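PDB 3K9T: putative polysaccharide biosynthesis protein with aminopeptidase-like domain from Clostridium acetobutylicum, which binds one zinc ion per subunit and probably serves in the biosynthesis of modified polysaccharides, with no peptidase activity expected despite its aminopeptidase-like domain. Local coordinates for residues M2-S13 against A340-Y351; N195-I204 against V250-G258. One frame throughout, in Å; residues are numbered along the deposited sequence.

Contact 1. Residues M2-S13 against A340-Y351; sequences MEEINKYIQNSS and ADSYKTYLEVIY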
loop_
_atom_site.group_PDB
_atom_site.type_symbol
_atom_site.label_atom_id
_atom_site.label_comp_id
_atom_site.label_asym_id
_atom_site.label_seq_id
_atom_site.Cartn_x
_atom_site.Cartn_y
_atom_site.Cartn_z
HETATM N N MSE A 2 2.775 22.907 -28.917
HETATM C CA MSE A 2 2.758 23.306 -27.498
HETATM C C MSE A 2 4.230 23.471 -27.030
HETATM O O MSE A 2 4.499 23.989 -25.930
HETATM C CB MSE A 2 2.042 22.272 -26.635
HETATM C CG MSE A 2 1.591 22.831 -25.285
HETATM SE SE MSE A 2 0.328 24.370 -25.445
HETATM C CE MSE A 2 -0.782 23.579 -26.823
ATOM N N GLU A 3 5.183 23.008 -27.852
ATOM C CA GLU A 3 6.592 23.273 -27.613
ATOM C C GLU A 3 6.827 24.795 -27.560
ATOM O O GLU A 3 7.793 25.263 -26.946
ATOM C CB GLU A 3 7.501 22.575 -28.645
ATOM C CG GLU A 3 7.539 21.042 -28.549
ATOM C CD GLU A 3 7.909 20.466 -27.151
ATOM O OE1 GLU A 3 8.875 20.939 -26.540
ATOM O OE2 GLU A 3 7.248 19.510 -26.668
ATOM N N GLU A 4 5.920 25.563 -28.159
ATOM C CA GLU A 4 5.967 27.021 -28.042
ATOM C C GLU A 4 5.860 27.562 -26.608
ATOM O O GLU A 4 6.254 28.693 -26.360
ATOM C CB GLU A 4 4.906 27.663 -28.925
ATOM C CG GLU A 4 5.246 27.568 -30.423
ATOM C CD GLU A 4 4.430 28.525 -31.248
ATOM O OE1 GLU A 4 3.329 28.907 -30.781
ATOM O OE2 GLU A 4 4.883 28.901 -32.358
ATOM N N ILE A 5 5.341 26.764 -25.678
ATOM C CA ILE A 5 5.321 27.147 -24.277
ATOM C C ILE A 5 6.751 27.220 -23.702
ATOM O O ILE A 5 6.987 27.912 -22.711
ATOM C CB ILE A 5 4.465 26.158 -23.418
ATOM C CG1 ILE A 5 3.655 26.903 -22.353
ATOM C CG2 ILE A 5 5.332 25.113 -22.790
ATOM C CD1 ILE A 5 2.617 26.043 -21.626
ATOM N N ASN A 6 7.699 26.506 -24.306
ATOM C CA ASN A 6 9.047 26.433 -23.750
ATOM C C ASN A 6 9.701 27.808 -23.580
ATOM O O ASN A 6 10.395 28.038 -22.614
ATOM C CB ASN A 6 9.951 25.529 -24.586
ATOM C CG ASN A 6 9.467 24.077 -24.664
ATOM O OD1 ASN A 6 8.500 23.660 -24.020
ATOM N ND2 ASN A 6 10.147 23.300 -25.487
ATOM N N LYS A 7 9.456 28.725 -24.504
ATOM C CA LYS A 7 10.095 30.034 -24.449
ATOM C C LYS A 7 9.534 30.818 -23.276
ATOM O O LYS A 7 10.270 31.602 -22.678
ATOM C CB LYS A 7 9.968 30.816 -25.787
ATOM C CG LYS A 7 8.515 31.013 -26.267
ATOM C CD LYS A 7 8.343 31.642 -27.691
ATOM C CE LYS A 7 6.917 31.326 -28.332
ATOM N NZ LYS A 7 6.861 30.086 -29.233
ATOM N N TYR A 8 8.248 30.609 -22.961
ATOM C CA TYR A 8 7.632 31.258 -21.811
ATOM C C TYR A 8 8.224 30.719 -20.500
ATOM O O TYR A 8 8.499 31.491 -19.573
ATOM C CB TYR A 8 6.108 31.088 -21.813
ATOM C CG TYR A 8 5.429 31.815 -22.959
ATOM C CD1 TYR A 8 5.144 33.172 -22.892
ATOM C CD2 TYR A 8 5.074 31.143 -24.101
ATOM C CE1 TYR A 8 4.538 33.827 -23.961
ATOM C CE2 TYR A 8 4.477 31.779 -25.156
ATOM C CZ TYR A 8 4.218 33.118 -25.094
ATOM O OH TYR A 8 3.605 33.709 -26.176
ATOM N N ILE A 9 8.428 29.403 -20.418
ATOM C CA ILE A 9 9.037 28.819 -19.237
ATOM C C ILE A 9 10.462 29.357 -19.133
ATOM O O ILE A 9 10.890 29.775 -18.052
ATOM C CB ILE A 9 9.022 27.277 -19.264
ATOM C CG1 ILE A 9 7.585 26.766 -19.150
ATOM C CG2 ILE A 9 9.860 26.736 -18.146
ATOM C CD1 ILE A 9 7.380 25.273 -19.529
ATOM N N GLN A 10 11.183 29.405 -20.255
ATOM C CA GLN A 10 12.574 29.890 -20.234
ATOM C C GLN A 10 12.712 31.362 -19.874
ATOM O O GLN A 10 13.770 31.775 -19.419
ATOM C CB GLN A 10 13.259 29.635 -21.563
ATOM C CG GLN A 10 13.609 28.148 -21.804
ATOM C CD GLN A 10 13.652 27.772 -23.304
ATOM O OE1 GLN A 10 13.641 28.641 -24.191
ATOM N NE2 GLN A 10 13.668 26.470 -23.579
ATOM N N ASN A 11 11.663 32.159 -20.061
ATOM C CA ASN A 11 11.741 33.582 -19.721
ATOM C C ASN A 11 11.024 33.938 -18.418
ATOM O O ASN A 11 10.673 35.105 -18.151
ATOM C CB ASN A 11 11.176 34.434 -20.857
ATOM C CG ASN A 11 11.638 35.855 -20.767
ATOM O OD1 ASN A 11 12.795 36.114 -20.420
ATOM N ND2 ASN A 11 10.743 36.792 -21.039
ATOM N N SER A 12 10.850 32.926 -17.589
ATOM C CA SER A 12 10.009 33.048 -16.413
ATOM C C SER A 12 10.558 34.026 -15.378
ATOM O O SER A 12 9.782 34.654 -14.651
ATOM C CB SER A 12 9.750 31.673 -15.805
ATOM O OG SER A 12 10.916 31.201 -15.205
ATOM N N SER A 13 11.876 34.169 -15.328
ATOM C CA SER A 13 12.462 35.140 -14.455
ATOM C C SER A 13 11.943 36.528 -14.758
ATOM O O SER A 13 11.474 37.231 -13.868
ATOM C CB SER A 13 13.967 35.159 -14.602
ATOM O OG SER A 13 14.443 36.418 -14.171
ATOM N N ALA A 340 8.082 33.678 -10.231
ATOM C CA ALA A 340 8.637 33.054 -11.439
ATOM C C ALA A 340 8.478 31.539 -11.399
ATOM O O ALA A 340 8.060 30.921 -12.384
ATOM C CB ALA A 340 10.121 33.418 -11.594
ATOM N N ASP A 341 8.802 30.940 -10.256
ATOM C CA ASP A 341 8.763 29.487 -10.144
ATOM C C ASP A 341 7.345 28.943 -10.155
ATOM O O ASP A 341 7.076 27.903 -10.753
ATOM C CB ASP A 341 9.479 28.998 -8.896
ATOM C CG ASP A 341 9.513 27.477 -8.809
ATOM O OD1 ASP A 341 10.334 26.848 -9.511
ATOM O OD2 ASP A 341 8.710 26.910 -8.042
ATOM N N SER A 342 6.443 29.602 -9.452
ATOM C CA SER A 342 5.038 29.187 -9.501
ATOM C C SER A 342 4.478 29.264 -10.942
ATOM O O SER A 342 3.760 28.399 -11.383
ATOM C CB SER A 342 4.213 30.045 -8.562
ATOM O OG SER A 342 4.661 29.900 -7.222
ATOM N N TYR A 343 4.836 30.300 -11.680
ATOM C CA TYR A 343 4.351 30.463 -13.047
ATOM C C TYR A 343 4.904 29.377 -13.971
ATOM O O TYR A 343 4.171 28.778 -14.738
ATOM C CB TYR A 343 4.744 31.849 -13.499
ATOM C CG TYR A 343 4.746 32.146 -14.973
ATOM C CD1 TYR A 343 3.588 32.538 -15.627
ATOM C CD2 TYR A 343 5.936 32.139 -15.692
ATOM C CE1 TYR A 343 3.600 32.866 -16.959
ATOM C CE2 TYR A 343 5.954 32.463 -17.048
ATOM C CZ TYR A 343 4.785 32.833 -17.665
ATOM O OH TYR A 343 4.791 33.175 -18.989
ATOM N N LYS A 344 6.206 29.150 -13.880
ATOM C CA LYS A 344 6.886 28.070 -14.592
ATOM C C LYS A 344 6.209 26.712 -14.289
ATOM O O LYS A 344 5.953 25.892 -15.192
ATOM C CB LYS A 344 8.378 28.100 -14.182
ATOM C CG LYS A 344 9.254 26.932 -14.602
ATOM C CD LYS A 344 10.740 27.351 -14.680
ATOM C CE LYS A 344 11.510 27.172 -13.384
ATOM N NZ LYS A 344 11.863 25.753 -13.179
ATOM N N THR A 345 5.868 26.482 -13.027
ATOM C CA THR A 345 5.294 25.187 -12.637
ATOM C C THR A 345 3.885 25.001 -13.232
ATOM O O THR A 345 3.529 23.930 -13.750
ATOM C CB THR A 345 5.315 24.978 -11.127
ATOM O OG1 THR A 345 6.661 25.166 -10.602
ATOM C CG2 THR A 345 4.793 23.588 -10.807
ATOM N N TYR A 346 3.093 26.052 -13.160
ATOM C CA TYR A 346 1.770 26.037 -13.746
ATOM C C TYR A 346 1.890 25.780 -15.239
ATOM O O TYR A 346 1.132 24.979 -15.786
ATOM C CB TYR A 346 0.982 27.349 -13.450
ATOM C CG TYR A 346 0.132 27.311 -12.179
ATOM C CD1 TYR A 346 0.700 27.445 -10.918
ATOM C CD2 TYR A 346 -1.255 27.183 -12.248
ATOM C CE1 TYR A 346 -0.098 27.430 -9.768
ATOM C CE2 TYR A 346 -2.056 27.165 -11.110
ATOM C CZ TYR A 346 -1.481 27.273 -9.874
ATOM O OH TYR A 346 -2.277 27.258 -8.736
ATOM N N LEU A 347 2.821 26.451 -15.916
ATOM C CA LEU A 347 2.993 26.220 -17.356
ATOM C C LEU A 347 3.404 24.762 -17.659
ATOM O O LEU A 347 2.975 24.173 -18.665
ATOM C CB LEU A 347 4.002 27.219 -17.952
ATOM C CG LEU A 347 3.547 28.682 -18.086
ATOM C CD1 LEU A 347 4.552 29.473 -18.887
ATOM C CD2 LEU A 347 2.170 28.773 -18.748
ATOM N N GLU A 348 4.236 24.185 -16.792
ATOM C CA GLU A 348 4.702 22.797 -16.974
ATOM C C GLU A 348 3.550 21.826 -16.764
ATOM O O GLU A 348 3.436 20.788 -17.445
ATOM C CB GLU A 348 5.833 22.467 -15.994
ATOM C CG GLU A 348 6.584 21.159 -16.326
ATOM C CD GLU A 348 7.216 21.190 -17.690
ATOM O OE1 GLU A 348 7.697 22.277 -18.083
ATOM O OE2 GLU A 348 7.237 20.140 -18.377
ATOM N N VAL A 349 2.713 22.154 -15.784
ATOM C CA VAL A 349 1.502 21.407 -15.571
ATOM C C VAL A 349 0.663 21.424 -16.849
ATOM O O VAL A 349 0.231 20.356 -17.293
ATOM C CB VAL A 349 0.733 21.910 -14.358
ATOM C CG1 VAL A 349 -0.706 21.382 -14.350
ATOM C CG2 VAL A 349 1.481 21.505 -13.111
ATOM N N ILE A 350 0.484 22.616 -17.441
ATOM C CA ILE A 350 -0.363 22.802 -18.623
ATOM C C ILE A 350 0.247 22.091 -19.809
ATOM O O ILE A 350 -0.459 21.400 -20.534
ATOM C CB ILE A 350 -0.653 24.294 -18.934
ATOM C CG1 ILE A 350 -1.613 24.875 -17.875
ATOM C CG2 ILE A 350 -1.242 24.436 -20.326
ATOM C CD1 ILE A 350 -1.812 26.435 -17.873
ATOM N N TYR A 351 1.558 22.228 -19.985
ATOM C CA TYR A 351 2.275 21.444 -21.001
ATOM C C TYR A 351 1.994 19.942 -20.815
ATOM O O TYR A 351 1.771 19.245 -21.784
ATOM C CB TYR A 351 3.789 21.701 -20.920
ATOM C CG TYR A 351 4.644 20.848 -21.851
ATOM C CD1 TYR A 351 4.998 19.530 -21.519
ATOM C CD2 TYR A 351 5.116 21.360 -23.047
ATOM C CE1 TYR A 351 5.784 18.767 -22.369
ATOM C CE2 TYR A 351 5.921 20.596 -23.909
ATOM C CZ TYR A 351 6.255 19.310 -23.561
ATOM O OH TYR A 351 7.030 18.557 -24.410
HETATM O O HOH W 1 7.235 33.898 -19.737
#
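Ile9 and Lys344 bring the backbones close where helix 5-10 runs nearly antiparallel to 340-351, the axes of these segments 9.5 Å apart at closest approach and at an angle of 162°. Between them lies an apolar seam centred on Leu347. Its CB meets Ile9 CG1 at 3.8 Å, the two side chains running antiparallel alongside one another, its CD1 reaches Tyr8 CB, and its CD2 faces Ile5 CD1 at 4.0 Å. Ile9 forks: CG2 rests on the aliphatic CG and CD of Lys344, while CD1 lies against Glu348 OE1, whose partner oxygen OE2 is salt-bridged to Arg417. Toward the N-terminus, Ile5 CG2 packs on Tyr351 CD2. The Tyr351 ring swings out with CG opposite its backbone N (chi1 175°), and its hydroxyl donates to Glu3 OE2 in a bond modelled as very short (2.5 Å), its exact length doubtful; carboxylate and ring planes stand 86° apart. Asn6 ND2 holds Glu3 OE1 at 2.9 Å while its OD1 takes a bond from Arg417, and Lys420 pairs with Glu3 OE2. At the other end Ser12 CB meets the edge of the Tyr343 ring, one face of which carries Leu347 CD1, and a water joins Tyr343 OH to Tyr8 O. Helix 416-428 of the winged helix-turn-helix domain covers the Glu3-Tyr351 end, while helix 336-355 also packs on helices 194-211 and 271-282.

Contact 2. Residues N195-I204 against V250-G258; sequences NDNLSGVALI and VATCVGDAG. With ZN (zinc ion), chain B.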
loop_
_atom_site.group_PDB
_atom_site.type_symbol
_atom_site.label_atom_id
_atom_site.label_comp_id
_atom_site.label_asym_id
_atom_site.label_seq_id
_atom_site.Cartn_x
_atom_site.Cartn_y
_atom_site.Cartn_z
ATOM N N ASN A 195 0.349 37.682 -0.710
ATOM C CA ASN A 195 0.283 36.246 -0.947
ATOM C C ASN A 195 -1.176 35.774 -0.997
ATOM O O ASN A 195 -1.604 35.052 -1.925
ATOM C CB ASN A 195 1.101 35.454 0.085
ATOM C CG ASN A 195 1.795 34.194 -0.541
ATOM O OD1 ASN A 195 2.113 34.183 -1.725
ATOM N ND2 ASN A 195 2.033 33.160 0.267
ATOM N N ASP A 196 -1.962 36.245 -0.037
ATOM C CA ASP A 196 -3.395 35.955 0.021
ATOM C C ASP A 196 -4.179 37.286 -0.167
ATOM O O ASP A 196 -4.382 37.985 0.819
ATOM C CB ASP A 196 -3.692 35.293 1.373
ATOM C CG ASP A 196 -5.157 35.022 1.582
ATOM O OD1 ASP A 196 -5.856 34.844 0.570
ATOM O OD2 ASP A 196 -5.627 35.002 2.749
ATOM N N ASN A 197 -4.602 37.671 -1.393
ATOM C CA ASN A 197 -4.425 36.883 -2.633
ATOM C C ASN A 197 -4.208 37.667 -3.925
ATOM O O ASN A 197 -4.839 37.351 -4.957
ATOM C CB ASN A 197 -5.599 35.905 -2.874
ATOM C CG ASN A 197 -5.362 34.989 -4.079
ATOM O OD1 ASN A 197 -4.238 34.539 -4.330
ATOM N ND2 ASN A 197 -6.424 34.727 -4.847
ATOM N N LEU A 198 -3.297 38.646 -3.903
ATOM C CA LEU A 198 -2.892 39.291 -5.157
ATOM C C LEU A 198 -1.984 38.343 -5.942
ATOM O O LEU A 198 -1.859 38.470 -7.140
ATOM C CB LEU A 198 -2.178 40.655 -4.953
ATOM C CG LEU A 198 -3.134 41.736 -4.488
ATOM C CD1 LEU A 198 -2.424 43.041 -4.297
ATOM C CD2 LEU A 198 -4.320 41.860 -5.482
ATOM N N SER A 199 -1.332 37.396 -5.290
ATOM C CA SER A 199 -0.410 36.507 -6.021
ATOM C C SER A 199 -1.175 35.612 -7.025
ATOM O O SER A 199 -0.773 35.459 -8.178
ATOM C CB SER A 199 0.413 35.681 -5.039
ATOM O OG SER A 199 -0.405 34.841 -4.228
ATOM N N GLY A 200 -2.309 35.068 -6.596
ATOM C CA GLY A 200 -3.108 34.193 -7.473
ATOM C C GLY A 200 -3.707 34.964 -8.628
ATOM O O GLY A 200 -3.762 34.480 -9.777
ATOM N N VAL A 201 -4.160 36.180 -8.304
ATOM C CA VAL A 201 -4.764 37.064 -9.273
ATOM C C VAL A 201 -3.724 37.396 -10.330
ATOM O O VAL A 201 -3.996 37.217 -11.505
ATOM C CB VAL A 201 -5.335 38.370 -8.643
ATOM C CG1 VAL A 201 -5.776 39.344 -9.755
ATOM C CG2 VAL A 201 -6.474 38.044 -7.753
ATOM N N ALA A 202 -2.526 37.841 -9.918
ATOM C CA ALA A 202 -1.501 38.213 -10.915
ATOM C C ALA A 202 -0.992 36.995 -11.665
ATOM O O ALA A 202 -0.764 37.097 -12.873
ATOM C CB ALA A 202 -0.361 39.009 -10.321
ATOM N N LEU A 203 -0.867 35.840 -10.993
ATOM C CA LEU A 203 -0.360 34.629 -11.672
ATOM C C LEU A 203 -1.285 34.147 -12.786
ATOM O O LEU A 203 -0.858 33.916 -13.899
ATOM C CB LEU A 203 -0.082 33.492 -10.675
ATOM C CG LEU A 203 0.192 32.106 -11.280
ATOM C CD1 LEU A 203 1.519 32.175 -11.896
ATOM C CD2 LEU A 203 0.127 30.943 -10.279
ATOM N N ILE A 204 -2.544 33.948 -12.451
ATOM C CA ILE A 204 -3.549 33.443 -13.376
ATOM C C ILE A 204 -3.653 34.425 -14.558
ATOM O O ILE A 204 -3.794 33.998 -15.697
ATOM C CB ILE A 204 -4.886 33.238 -12.572
ATOM C CG1 ILE A 204 -4.749 32.024 -11.653
ATOM C CG2 ILE A 204 -6.056 33.040 -13.372
ATOM C CD1 ILE A 204 -4.356 30.832 -12.332
ATOM N N VAL A 250 -7.191 25.817 -8.188
ATOM C CA VAL A 250 -7.425 27.100 -7.554
ATOM C C VAL A 250 -6.023 27.678 -7.184
ATOM O O VAL A 250 -5.229 27.058 -6.465
ATOM C CB VAL A 250 -8.291 26.970 -6.295
ATOM C CG1 VAL A 250 -8.364 28.305 -5.573
ATOM C CG2 VAL A 250 -9.708 26.401 -6.600
ATOM N N ALA A 251 -5.723 28.872 -7.685
ATOM C CA ALA A 251 -4.433 29.485 -7.463
ATOM C C ALA A 251 -4.541 30.529 -6.358
ATOM O O ALA A 251 -5.303 31.489 -6.450
ATOM C CB ALA A 251 -3.908 30.130 -8.740
ATOM N N THR A 252 -3.753 30.337 -5.311
ATOM C CA THR A 252 -3.652 31.303 -4.249
ATOM C C THR A 252 -2.305 31.109 -3.584
ATOM O O THR A 252 -1.682 30.062 -3.760
ATOM C CB THR A 252 -4.786 31.129 -3.236
ATOM O OG1 THR A 252 -4.588 32.057 -2.189
ATOM C CG2 THR A 252 -4.837 29.717 -2.660
ATOM N N CYS A 253 -1.847 32.127 -2.862
ATOM C CA CYS A 253 -0.609 32.039 -2.080
ATOM C C CYS A 253 0.573 31.510 -2.869
ATOM O O CYS A 253 1.293 30.640 -2.386
ATOM C CB CYS A 253 -0.837 31.145 -0.853
ATOM S SG CYS A 253 -2.093 31.798 0.286
ATOM N N VAL A 254 0.764 32.051 -4.069
ATOM C CA VAL A 254 1.736 31.514 -4.990
ATOM C C VAL A 254 2.992 32.382 -5.115
ATOM O O VAL A 254 3.809 32.146 -6.024
ATOM C CB VAL A 254 1.118 31.307 -6.410
ATOM C CG1 VAL A 254 0.146 30.135 -6.410
ATOM C CG2 VAL A 254 0.478 32.595 -6.909
ATOM N N GLY A 255 3.191 33.320 -4.184
ATOM C CA GLY A 255 4.214 34.354 -4.356
ATOM C C GLY A 255 5.382 34.475 -3.390
ATOM O O GLY A 255 6.330 35.237 -3.664
ATOM N N ASP A 256 5.337 33.770 -2.263
ATOM C CA ASP A 256 6.404 33.853 -1.275
ATOM C C ASP A 256 7.630 33.005 -1.565
ATOM O O ASP A 256 7.643 32.240 -2.541
ATOM C CB ASP A 256 5.866 33.506 0.102
ATOM C CG ASP A 256 5.471 32.056 0.238
ATOM O OD1 ASP A 256 4.354 31.673 -0.235
ATOM O OD2 ASP A 256 6.255 31.330 0.878
ATOM N N ALA A 257 8.656 33.138 -0.696
ATOM C CA ALA A 257 9.937 32.448 -0.894
ATOM C C ALA A 257 9.925 30.964 -0.542
ATOM O O ALA A 257 10.910 30.263 -0.779
ATOM C CB ALA A 257 11.075 33.170 -0.132
ATOM N N GLY A 258 8.833 30.458 0.009
ATOM C CA GLY A 258 8.780 29.055 0.438
ATOM C C GLY A 258 8.633 27.995 -0.632
ATOM O O GLY A 258 8.544 28.296 -1.813
HETATM ZN ZN ZN B . -7.522 34.885 3.153
#
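Asn195 meets the loop 250-258 with both ends of its amide. OD1 takes the backbone N of Gly255 at 2.8 Å, nearly in line with the side-chain C=O of Asn195 (C=O...N angle 161°), while ND2 gives a bond to Asp256 OD1, approaching from above a carboxylate turned 83° from the amide. Ser199 OG bridges the same two segments: with chi1 at 62° it accepts from Val254 N at 3.0 Å and donates back to Asn195 O at 2.6 Å. Next to Asn195, Asp196 OD2 binds the zinc ion at 1.9 Å; His190 and His325 are the other protein ligands of this single-zinc site, consistent with kinship to the zinc exopeptidases, the clan of this aminopeptidase-like domain. The peptide after Asp196 is cis, and within a wider pi-type turn at 195-198 Asn197 OD1 accepts from Gly200 N in an Asx motif, its ND2 bonded to Thr186 OG1. Gly200 lets the loop come close, its CA 3.6 Å from Ala251 O. Leu203 CD2 packs on Val254 CG2 and Ile204 CG1 on Ala251 CB. In the second shell Tyr187 OH bonds to both Asp196 OD1 and Thr252 OG1, Asp329 receives the backbone N of Asn195 and of Asp196, and Ser317 bonds to Asp256 OD2.

Both contacts belong to the aminopeptidase-like domain, their centres about 16 Å apart, and helix 336-355 connects them. Along the chain the order is 2-13, 195-204, 250-258 and 340-351, so contact 1 brings together the far ends of a span that encloses contact 2. Helix 336-355 also meets contact 2 directly: Ser342 OG probably bonds to Val254 O at 2.7 Å, and Tyr343 and Tyr346 pack on Leu203. Contact 2 lies near the centre of the chain, at the C-terminal end of strand 245-250 of the mixed sheet, and carries a zinc ligand. Contact 1 is more peripheral, away from the metal, and borders the winged helix-turn-helix domain.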